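Local coordinates for Glyoxalase/bleomycin resistance protein/dioxygenase (Nostoc punctiforme PCC 73102, PDB 3KOL) that binds metal ions, cobalt(II) in this crystal, and probably acts as a dioxygenase or a glyoxalase I-like lyase, at residues A[29-32]-A[33-36]; A[113-116]-A[117-121]. All coordinates share one frame; numbering follows the deposited sequence.

How the interactions relate
Interaction 1 is the N-cap and first two turns of helix 30-40, interaction 2 the C-terminal end of helix 109-118; one starts a helix with an aspartate N-cap, the other stops one with a Schellman motif. Each helix belongs to one of the two four-stranded modules, strands 17-27, 74-79, 64-68 and 44-45 for the first and strands 96-104, 145-150, 134-139 and 123-129 for the second. The centres of the two contacts lie about 16 Å apart, yet the contacts touch: Phe36 CE1 packs on Ile121 CD1 at 3.6 Å. Neither reaches a metal, the side chains of Arg34 and Ile116 being about 11 and 14 Å from a bound cobalt ion. His99 and Glu147, which bind cobalt, belong to neither contact.

Interaction 1. Residues A[29-32]-A[33-36]; sequences DMQA and SRYF
Arg34 runs back beside the turn that precedes it, and its chain can be followed atom by atom. CB rests over Met30 O, and CG, anti to the Arg34 carbonyl carbon (chi1 -70°), comes 3.2 Å from that same Met30 O and 3.8 Å from Met30 SE, the selenium of a selenomethionine whose chain is bent at chi2 and chi3. CD lies alongside the end of Gln31. The two side chains run side by side, pointing the same way; Arg34 bends at chi3 (66°), and the guanidinium and amide planes are 44° apart. The guanidinium edge at NH1 comes up to the Gln31 amide end, while NH2 goes on to a salt bridge with Glu45. Beneath this layer the backbone is regular helix: Arg34 N bonds to Met30 O at 2.8 Å, and Ser33 N to Asp29 O at 3.0 Å. Asp29 OD1 takes the N-H of Ala32 at 3.1 Å, met from above the carboxylate plane. One water joins Asp29 N, Asp29 O and Ser33 OG, tying the buried serine hydroxyl to the start of the helix. Met30 and Ser33 both touch Leu77 of strand 74-79. The arrangement is an aspartate N-cap, opening the helix that packs on the first beta module of this vicinal-oxygen-chelate fold.

Interaction 2. Residues A[113-116]-A[117-121]; sequences VTVI and GENKI
Ile116 meets Ile121 where helix 109-118 runs out. Ile116 CG2, anti to its own backbone N, lies 3.6 Å from Ile121 CB, and Ile116 O takes a nearly straight bond from Ile121 N (2.9 Å, 166° at the hydrogen). Both side chains also touch Phe138 of strand 134-139, and Ile116 reaches Val136 and Ile123 as well, so the helix end is seated on the second sheet. Gly117, the next largest contributor, is exposed and bonds from its N to Val113 O at 3.1 Å. Its O takes Lys120 N, which, with Lys120 at positive phi and the Ile121-Ile116 bond, completes a Schellman motif. Val115 O is gripped twice by Asn119, one residue past the helix: through its backbone N at 3.1 Å and its ND2 at 2.9 Å, from opposite faces of the carbonyl plane. Val115 O lies almost in the Asn119 amide plane, and ND2 also bonds to Ser10 O of the second subunit. The chemistry implies a helix end at which the carbonyls of Val115, Ile116 and Gly117 are all taken up by N-H groups of the residues just beyond; the isoleucine pair packs on the second sheet, with Ile121 also meeting helix 30-40, and the asparagine amide bridges to the dimer partner.

Interaction 1. Residues A[29-32]-A[33-36]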
ATOM      1  N   ASP A  29      14.349  -6.618   9.797  1.00 19.81           N
ATOM      2  CA  ASP A  29      14.241  -7.021  11.199  1.00 21.50           C
ATOM      3  C   ASP A  29      12.773  -7.243  11.569  1.00 22.28           C
ATOM      4  O   ASP A  29      12.082  -6.309  11.974  1.00 21.49           O
ATOM      5  CB  ASP A  29      14.839  -5.931  12.098  1.00 22.53           C
ATOM      6  CG  ASP A  29      15.014  -6.387  13.537  1.00 25.45           C
ATOM      7  OD1 ASP A  29      14.175  -7.168  14.028  1.00 25.09           O
ATOM      8  OD2 ASP A  29      15.986  -5.944  14.186  1.00 27.49           O
HETATM    9  N   MSE A  30      12.311  -8.483  11.451  1.00 23.40           N
HETATM   10  CA  MSE A  30      10.918  -8.818  11.743  1.00 25.68           C
HETATM   11  C   MSE A  30      10.387  -8.354  13.099  1.00 24.32           C
HETATM   12  O   MSE A  30       9.296  -7.795  13.175  1.00 22.58           O
HETATM   13  CB  MSE A  30      10.699 -10.328  11.602  1.00 27.17           C
HETATM   14  CG  MSE A  30       9.273 -10.785  11.914  1.00 33.22           C
HETATM   15 SE   MSE A  30       7.925  -9.900  10.824  1.00 35.51          SE
HETATM   16  CE  MSE A  30       8.033 -11.030   9.257  1.00 38.02           C
ATOM     17  N   GLN A  31      11.139  -8.580  14.171  1.00 23.35           N
ATOM     18  CA  GLN A  31      10.662  -8.171  15.488  1.00 23.16           C
ATOM     19  C   GLN A  31      10.594  -6.653  15.647  1.00 20.64           C
ATOM     20  O   GLN A  31       9.706  -6.140  16.328  1.00 20.77           O
ATOM     21  CB  GLN A  31      11.531  -8.797  16.584  1.00 27.91           C
ATOM     22  CG  GLN A  31      11.552 -10.323  16.520  1.00 35.17           C
ATOM     23  CD  GLN A  31      10.157 -10.937  16.553  1.00 38.57           C
ATOM     24  OE1 GLN A  31       9.856 -11.868  15.796  1.00 40.61           O
ATOM     25  NE2 GLN A  31       9.303 -10.429  17.440  1.00 40.11           N
ATOM     26  N   ALA A  32      11.523  -5.934  15.024  1.00 16.71           N
ATOM     27  CA  ALA A  32      11.509  -4.475  15.107  1.00 14.20           C
ATOM     28  C   ALA A  32      10.262  -3.967  14.386  1.00 13.77           C
ATOM     29  O   ALA A  32       9.630  -3.002  14.819  1.00 11.27           O
ATOM     30  CB  ALA A  32      12.764  -3.892  14.462  1.00 14.52           C
ATOM     31  N   SER A  33       9.904  -4.632  13.291  1.00 13.05           N
ATOM     32  CA  SER A  33       8.725  -4.242  12.523  1.00 13.01           C
ATOM     33  C   SER A  33       7.426  -4.662  13.209  1.00 13.23           C
ATOM     34  O   SER A  33       6.441  -3.924  13.163  1.00 12.01           O
ATOM     35  CB  SER A  33       8.808  -4.815  11.105  1.00 13.17           C
ATOM     36  OG  SER A  33       9.913  -4.241  10.415  1.00 15.45           O
ATOM     37  N   ARG A  34       7.409  -5.837  13.839  1.00 12.52           N
ATOM     38  CA  ARG A  34       6.208  -6.270  14.557  1.00 13.50           C
ATOM     39  C   ARG A  34       5.999  -5.289  15.710  1.00 13.25           C
ATOM     40  O   ARG A  34       4.871  -4.951  16.061  1.00 14.31           O
ATOM     41  CB  ARG A  34       6.370  -7.679  15.147  1.00 14.58           C
ATOM     42  CG  ARG A  34       6.398  -8.812  14.138  1.00 19.29           C
ATOM     43  CD  ARG A  34       6.433 -10.179  14.844  1.00 20.57           C
ATOM     44  NE  ARG A  34       5.208 -10.456  15.599  1.00 24.35           N
ATOM     45  CZ  ARG A  34       5.124 -10.466  16.928  1.00 27.01           C
ATOM     46  NH1 ARG A  34       6.199 -10.216  17.668  1.00 29.73           N
ATOM     47  NH2 ARG A  34       3.969 -10.734  17.521  1.00 26.39           N
ATOM     48  N   TYR A  35       7.096  -4.831  16.302  1.00 12.56           N
ATOM     49  CA  TYR A  35       6.994  -3.889  17.411  1.00 14.27           C
ATOM     50  C   TYR A  35       6.417  -2.557  16.926  1.00 13.54           C
ATOM     51  O   TYR A  35       5.522  -1.981  17.547  1.00 13.73           O
ATOM     52  CB  TYR A  35       8.368  -3.647  18.032  1.00 18.16           C
ATOM     53  CG  TYR A  35       8.289  -2.996  19.394  1.00 21.16           C
ATOM     54  CD1 TYR A  35       7.956  -3.741  20.524  1.00 22.69           C
ATOM     55  CD2 TYR A  35       8.512  -1.628  19.549  1.00 24.96           C
ATOM     56  CE1 TYR A  35       7.850  -3.139  21.779  1.00 25.53           C
ATOM     57  CE2 TYR A  35       8.406  -1.015  20.798  1.00 26.33           C
ATOM     58  CZ  TYR A  35       8.075  -1.778  21.906  1.00 26.29           C
ATOM     59  OH  TYR A  35       7.974  -1.177  23.139  1.00 27.88           O
ATOM     60  N   PHE A  36       6.946  -2.075  15.809  1.00 12.85           N
ATOM     61  CA  PHE A  36       6.511  -0.811  15.214  1.00 11.59           C
ATOM     62  C   PHE A  36       5.029  -0.836  14.830  1.00 11.47           C
ATOM     63  O   PHE A  36       4.240  -0.034  15.320  1.00 10.46           O
ATOM     64  CB  PHE A  36       7.355  -0.532  13.965  1.00 10.66           C
ATOM     65  CG  PHE A  36       7.066   0.791  13.304  1.00 12.63           C
ATOM     66  CD1 PHE A  36       7.618   1.970  13.800  1.00 13.96           C
ATOM     67  CD2 PHE A  36       6.276   0.851  12.160  1.00 11.38           C
ATOM     68  CE1 PHE A  36       7.391   3.188  13.160  1.00 12.62           C
ATOM     69  CE2 PHE A  36       6.039   2.064  11.511  1.00 12.98           C
ATOM     70  CZ  PHE A  36       6.599   3.234  12.009  1.00 14.00           C
TER
HETATM   71  O   HOH W   1      12.902  -4.259   9.845  1.00 16.94           O

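Interaction 2. Residues A[113-116]-A[117-121]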
ATOM      1  N   VAL A 113       0.396  11.577  17.631  1.00 14.77           N
ATOM      2  CA  VAL A 113       1.616  12.378  17.564  1.00 14.22           C
ATOM      3  C   VAL A 113       2.414  12.181  18.857  1.00 13.01           C
ATOM      4  O   VAL A 113       3.636  12.028  18.828  1.00 13.48           O
ATOM      5  CB  VAL A 113       1.282  13.886  17.371  1.00 14.57           C
ATOM      6  CG1 VAL A 113       2.530  14.727  17.491  1.00 14.93           C
ATOM      7  CG2 VAL A 113       0.642  14.098  16.006  1.00 15.69           C
ATOM      8  N   THR A 114       1.714  12.168  19.986  1.00 14.18           N
ATOM      9  CA  THR A 114       2.364  11.985  21.282  1.00 14.93           C
ATOM     10  C   THR A 114       2.976  10.583  21.383  1.00 15.14           C
ATOM     11  O   THR A 114       4.067  10.411  21.920  1.00 16.54           O
ATOM     12  CB  THR A 114       1.357  12.206  22.433  1.00 17.79           C
ATOM     13  OG1 THR A 114       0.813  13.532  22.336  1.00 20.31           O
ATOM     14  CG2 THR A 114       2.038  12.041  23.783  1.00 18.22           C
ATOM     15  N   VAL A 115       2.269   9.584  20.862  1.00 14.11           N
ATOM     16  CA  VAL A 115       2.760   8.202  20.878  1.00 13.37           C
ATOM     17  C   VAL A 115       4.069   8.119  20.103  1.00 14.50           C
ATOM     18  O   VAL A 115       5.030   7.500  20.551  1.00 12.87           O
ATOM     19  CB  VAL A 115       1.716   7.244  20.253  1.00 14.13           C
ATOM     20  CG1 VAL A 115       2.359   5.900  19.901  1.00 13.09           C
ATOM     21  CG2 VAL A 115       0.567   7.042  21.235  1.00 13.02           C
ATOM     22  N   ILE A 116       4.105   8.749  18.931  1.00 16.35           N
ATOM     23  CA  ILE A 116       5.309   8.752  18.107  1.00 17.98           C
ATOM     24  C   ILE A 116       6.467   9.375  18.888  1.00 17.84           C
ATOM     25  O   ILE A 116       7.602   8.889  18.841  1.00 17.28           O
ATOM     26  CB  ILE A 116       5.082   9.560  16.813  1.00 18.95           C
ATOM     27  CG1 ILE A 116       4.056   8.840  15.932  1.00 23.04           C
ATOM     28  CG2 ILE A 116       6.402   9.760  16.081  1.00 19.30           C
ATOM     29  CD1 ILE A 116       3.569   9.671  14.756  1.00 25.34           C
ATOM     30  N   GLY A 117       6.167  10.452  19.604  1.00 18.95           N
ATOM     31  CA  GLY A 117       7.185  11.131  20.389  1.00 19.31           C
ATOM     32  C   GLY A 117       7.681  10.311  21.569  1.00 19.60           C
ATOM     33  O   GLY A 117       8.887  10.185  21.779  1.00 19.44           O
ATOM     34  N   GLU A 118       6.758   9.752  22.346  1.00 19.28           N
ATOM     35  CA  GLU A 118       7.146   8.957  23.505  1.00 19.70           C
ATOM     36  C   GLU A 118       7.954   7.726  23.120  1.00 20.14           C
ATOM     37  O   GLU A 118       8.750   7.224  23.919  1.00 20.31           O
ATOM     38  CB  GLU A 118       5.914   8.538  24.309  1.00 20.16           C
ATOM     39  CG  GLU A 118       5.397   9.634  25.220  1.00 24.00           C
ATOM     40  CD  GLU A 118       4.247   9.187  26.091  1.00 26.69           C
ATOM     41  OE1 GLU A 118       4.311   8.063  26.634  1.00 25.40           O
ATOM     42  OE2 GLU A 118       3.285   9.968  26.249  1.00 29.49           O
ATOM     43  N   ASN A 119       7.761   7.243  21.895  1.00 17.08           N
ATOM     44  CA  ASN A 119       8.490   6.071  21.425  1.00 17.44           C
ATOM     45  C   ASN A 119       9.726   6.459  20.625  1.00 18.86           C
ATOM     46  O   ASN A 119      10.331   5.635  19.937  1.00 17.05           O
ATOM     47  CB  ASN A 119       7.561   5.180  20.602  1.00 15.10           C
ATOM     48  CG  ASN A 119       6.655   4.344  21.479  1.00 15.59           C
ATOM     49  OD1 ASN A 119       7.073   3.314  22.015  1.00 16.12           O
ATOM     50  ND2 ASN A 119       5.422   4.795  21.660  1.00 14.17           N
ATOM     51  N   LYS A 120      10.084   7.732  20.728  1.00 22.18           N
ATOM     52  CA  LYS A 120      11.252   8.283  20.061  1.00 24.28           C
ATOM     53  C   LYS A 120      11.364   7.967  18.575  1.00 25.23           C
ATOM     54  O   LYS A 120      12.442   7.650  18.067  1.00 25.54           O
ATOM     55  CB  LYS A 120      12.518   7.839  20.803  1.00 27.00           C
ATOM     56  CG  LYS A 120      12.531   8.280  22.263  1.00 32.19           C
ATOM     57  CD  LYS A 120      13.842   7.935  22.954  1.00 35.97           C
ATOM     58  CE  LYS A 120      13.844   8.415  24.397  1.00 38.55           C
ATOM     59  NZ  LYS A 120      12.749   7.796  25.194  1.00 39.12           N
ATOM     60  N   ILE A 121      10.237   8.053  17.878  1.00 24.61           N
ATOM     61  CA  ILE A 121      10.228   7.824  16.441  1.00 25.14           C
ATOM     62  C   ILE A 121      10.368   9.208  15.799  1.00 26.22           C
ATOM     63  O   ILE A 121       9.571  10.109  16.067  1.00 27.32           O
ATOM     64  CB  ILE A 121       8.912   7.160  15.979  1.00 23.03           C
ATOM     65  CG1 ILE A 121       8.842   5.722  16.512  1.00 21.86           C
ATOM     66  CG2 ILE A 121       8.825   7.177  14.458  1.00 23.44           C
ATOM     67  CD1 ILE A 121       7.530   5.013  16.219  1.00 19.91           C
TER